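Local coordinates for cytochrome c (Chlorobaculum tepidum, PDB 3A9F), which probably carries electrons to the P840 photosynthetic reaction centre of a green sulfur bacterium through a single covalently attached heme c, at residues 63-68 and 82-87. Numbering follows the deposited sequence.
With HEC (heme c), chain C.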
loop_
_atom_site.group_PDB
_atom_site.type_symbol
_atom_site.label_atom_id
_atom_site.label_comp_id
_atom_site.label_asym_id
_atom_site.label_seq_id
_atom_site.Cartn_x
_atom_site.Cartn_y
_atom_site.Cartn_z
ATOM N N LEU A 63 -1.221 -1.362 -8.392
ATOM C CA LEU A 63 -1.898 -0.397 -9.246
ATOM C C LEU A 63 -2.303 0.851 -8.469
ATOM O O LEU A 63 -1.976 1.978 -8.864
ATOM C CB LEU A 63 -3.128 -1.035 -9.910
ATOM C CG LEU A 63 -3.928 -0.140 -10.857
ATOM C CD1 LEU A 63 -3.149 0.095 -12.145
ATOM C CD2 LEU A 63 -5.284 -0.763 -11.169
ATOM N N ILE A 64 -3.013 0.657 -7.365
ATOM C CA ILE A 64 -3.522 1.814 -6.643
ATOM C C ILE A 64 -2.397 2.551 -5.886
ATOM O O ILE A 64 -2.401 3.793 -5.823
ATOM C CB ILE A 64 -4.762 1.483 -5.760
ATOM C CG1 ILE A 64 -5.465 2.764 -5.292
ATOM C CG2 ILE A 64 -4.416 0.602 -4.571
ATOM C CD1 ILE A 64 -5.984 3.662 -6.403
ATOM N N VAL A 65 -1.420 1.818 -5.341
ATOM C CA VAL A 65 -0.318 2.471 -4.614
ATOM C C VAL A 65 0.474 3.355 -5.572
ATOM O O VAL A 65 0.823 4.498 -5.223
ATOM C CB VAL A 65 0.562 1.433 -3.916
ATOM C CG1 VAL A 65 1.818 2.070 -3.342
ATOM C CG2 VAL A 65 -0.242 0.727 -2.806
ATOM N N LYS A 66 0.728 2.846 -6.783
ATOM C CA LYS A 66 1.465 3.620 -7.776
ATOM C C LYS A 66 0.665 4.839 -8.268
ATOM O O LYS A 66 1.249 5.898 -8.541
ATOM C CB LYS A 66 1.942 2.728 -8.936
ATOM C CG LYS A 66 2.952 1.625 -8.526
ATOM C CD LYS A 66 4.288 2.103 -7.926
ATOM C CE LYS A 66 5.245 2.623 -8.987
ATOM N NZ LYS A 66 6.576 2.995 -8.402
ATOM N N ARG A 67 -0.662 4.713 -8.352
ATOM C CA ARG A 67 -1.498 5.862 -8.688
ATOM C C ARG A 67 -1.349 6.948 -7.629
ATOM O O ARG A 67 -1.127 8.120 -7.952
ATOM C CB ARG A 67 -2.956 5.451 -8.819
ATOM C CG ARG A 67 -3.834 6.546 -9.346
ATOM C CD ARG A 67 -5.190 5.989 -9.683
ATOM N NE ARG A 67 -5.129 4.988 -10.744
ATOM C CZ ARG A 67 -6.112 4.145 -11.038
ATOM N NH1 ARG A 67 -7.240 4.167 -10.344
ATOM N NH2 ARG A 67 -5.969 3.273 -12.023
ATOM N N MET A 68 -1.454 6.562 -6.360
ATOM C CA MET A 68 -1.275 7.528 -5.279
ATOM C C MET A 68 0.119 8.154 -5.304
ATOM O O MET A 68 0.269 9.372 -5.141
ATOM C CB MET A 68 -1.572 6.872 -3.930
ATOM C CG MET A 68 -2.980 6.307 -3.840
ATOM S SD MET A 68 -4.224 7.645 -3.862
ATOM C CE MET A 68 -5.343 6.890 -5.044
ATOM N N LYS A 82 6.986 -0.051 -2.733
ATOM C CA LYS A 82 7.193 -1.499 -2.608
ATOM C C LYS A 82 6.792 -1.989 -1.219
ATOM O O LYS A 82 6.046 -2.970 -1.075
ATOM C CB LYS A 82 8.658 -1.853 -2.876
ATOM C CG LYS A 82 9.096 -1.682 -4.325
ATOM C CD LYS A 82 10.608 -1.860 -4.398
ATOM C CE LYS A 82 11.187 -1.863 -5.781
ATOM N NZ LYS A 82 12.661 -2.034 -5.683
ATOM N N THR A 83 7.271 -1.296 -0.186
ATOM C CA THR A 83 6.977 -1.679 1.202
ATOM C C THR A 83 5.487 -1.617 1.501
ATOM O O THR A 83 4.923 -2.523 2.112
ATOM C CB THR A 83 7.771 -0.766 2.133
ATOM O OG1 THR A 83 9.168 -0.995 1.908
ATOM C CG2 THR A 83 7.429 -1.001 3.604
ATOM N N ILE A 84 4.863 -0.527 1.079
ATOM C CA ILE A 84 3.456 -0.300 1.337
ATOM C C ILE A 84 2.612 -1.349 0.633
ATOM O O ILE A 84 1.684 -1.896 1.228
ATOM C CB ILE A 84 3.063 1.134 0.901
ATOM C CG1 ILE A 84 3.688 2.144 1.864
ATOM C CG2 ILE A 84 1.520 1.288 0.826
ATOM C CD1 ILE A 84 3.665 3.589 1.355
ATOM N N GLY A 85 2.937 -1.648 -0.620
ATOM C CA GLY A 85 2.189 -2.676 -1.352
ATOM C C GLY A 85 2.260 -4.041 -0.688
ATOM O O GLY A 85 1.259 -4.747 -0.600
ATOM N N ILE A 86 3.452 -4.414 -0.230
ATOM C CA ILE A 86 3.601 -5.695 0.454
ATOM C C ILE A 86 2.728 -5.740 1.706
ATOM O O ILE A 86 1.997 -6.702 1.920
ATOM C CB ILE A 86 5.072 -5.957 0.809
ATOM C CG1 ILE A 86 5.877 -6.247 -0.467
ATOM C CG2 ILE A 86 5.176 -7.130 1.811
ATOM C CD1 ILE A 86 7.398 -6.105 -0.276
ATOM N N TRP A 87 2.781 -4.697 2.529
ATOM C CA TRP A 87 2.006 -4.720 3.769
ATOM C C TRP A 87 0.508 -4.730 3.468
ATOM O O TRP A 87 -0.242 -5.513 4.062
ATOM C CB TRP A 87 2.365 -3.547 4.700
ATOM C CG TRP A 87 1.744 -3.727 6.047
ATOM C CD1 TRP A 87 2.290 -4.387 7.113
ATOM C CD2 TRP A 87 0.437 -3.323 6.449
ATOM N NE1 TRP A 87 1.410 -4.398 8.165
ATOM C CE2 TRP A 87 0.262 -3.756 7.785
ATOM C CE3 TRP A 87 -0.601 -2.617 5.821
ATOM C CZ2 TRP A 87 -0.913 -3.507 8.507
ATOM C CZ3 TRP A 87 -1.769 -2.371 6.535
ATOM C CH2 TRP A 87 -1.915 -2.820 7.867
HETATM FE FE HEC C . -5.259 7.995 -1.843
HETATM C CHA HEC C . -8.342 7.964 -3.296
HETATM C CHB HEC C . -5.578 4.638 -1.147
HETATM C CHC HEC C . -2.201 8.015 -0.342
HETATM C CHD HEC C . -4.871 11.277 -2.661
HETATM N NA HEC C . -6.672 6.594 -2.160
HETATM C C1A HEC C . -7.887 6.778 -2.797
HETATM C C2A HEC C . -8.589 5.515 -2.874
HETATM C C3A HEC C . -7.800 4.591 -2.293
HETATM C C4A HEC C . -6.613 5.252 -1.816
HETATM C CMA HEC C . -8.057 3.086 -2.085
HETATM C CAA HEC C . -9.961 5.318 -3.543
HETATM C CBA HEC C . -9.753 5.031 -5.027
HETATM C CGA HEC C . -11.042 4.660 -5.706
HETATM O O1A HEC C . -12.103 5.228 -5.368
HETATM O O2A HEC C . -10.999 3.790 -6.593
HETATM N NB HEC C . -4.126 6.610 -0.858
HETATM C C1B HEC C . -4.416 5.260 -0.756
HETATM C C2B HEC C . -3.265 4.586 -0.204
HETATM C C3B HEC C . -2.326 5.524 0.005
HETATM C C4B HEC C . -2.843 6.801 -0.396
HETATM C CMB HEC C . -3.224 3.058 0.012
HETATM C CAB HEC C . -0.879 5.411 0.493
HETATM C CBB HEC C . -0.054 4.677 -0.596
HETATM N NC HEC C . -3.819 9.395 -1.546
HETATM C C1C HEC C . -2.635 9.207 -0.866
HETATM C C2C HEC C . -1.929 10.457 -0.813
HETATM C C3C HEC C . -2.693 11.387 -1.432
HETATM C C4C HEC C . -3.863 10.714 -1.933
HETATM C CMC HEC C . -0.614 10.656 -0.052
HETATM C CAC HEC C . -2.447 12.897 -1.649
HETATM C CBC HEC C . -1.096 13.214 -2.339
HETATM N ND HEC C . -6.420 9.382 -2.816
HETATM C C1D HEC C . -6.034 10.687 -3.080
HETATM C C2D HEC C . -7.061 11.353 -3.843
HETATM C C3D HEC C . -8.125 10.341 -4.030
HETATM C C4D HEC C . -7.665 9.146 -3.378
HETATM C CMD HEC C . -6.981 12.790 -4.327
HETATM C CAD HEC C . -9.441 10.554 -4.780
HETATM C CBD HEC C . -9.234 10.424 -6.284
HETATM C CGD HEC C . -8.987 8.985 -6.622
HETATM O O1D HEC C . -9.894 8.144 -6.408
HETATM O O2D HEC C . -7.856 8.683 -7.076
#
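Val65 meets Ile84 and Gly85 where helix 61-70 passes helix 78-91, a small, buried and wholly apolar contact beside the heme. Just before it, Ile64 faces the heme instead, its CG1 lying 4.1 Å from the heme methyl CMA, an apolar neighbour that suits a hydrocarbon side chain. Val65 points at the other helix, and its CG2, anti to the carbonyl carbon, reaches Ile84 CG2 at 4.1 Å. The same methyl lies 4.4 Å from Gly85 CA; Gly85 adds no side chain here, which suits the 6.6 Å between Val65 CA and Gly85 CA. Ile84 CG2 also rests 4.0 Å from heme CBB, so this methyl touches both Val65 and the cofactor. Lys66 curls toward the start of helix 78-91, its NZ forming a salt bridge with Asp78 and a hydrogen bond with Gln69. One turn after Ile64, Met68 bends at chi2 (-67°) and chi3, bringing SD to 2.3 Å from the heme iron; its soft thioether is an axial ligand, with His42 the other, as in class I cytochromes c. Around this contact, Val65 also touches Ala81 and Leu88 of helix 78-91, Ile64 packs on Phe51 and Tyr55 of helix 48-56, and Ile84 leans on Arg37 of helix 27-37.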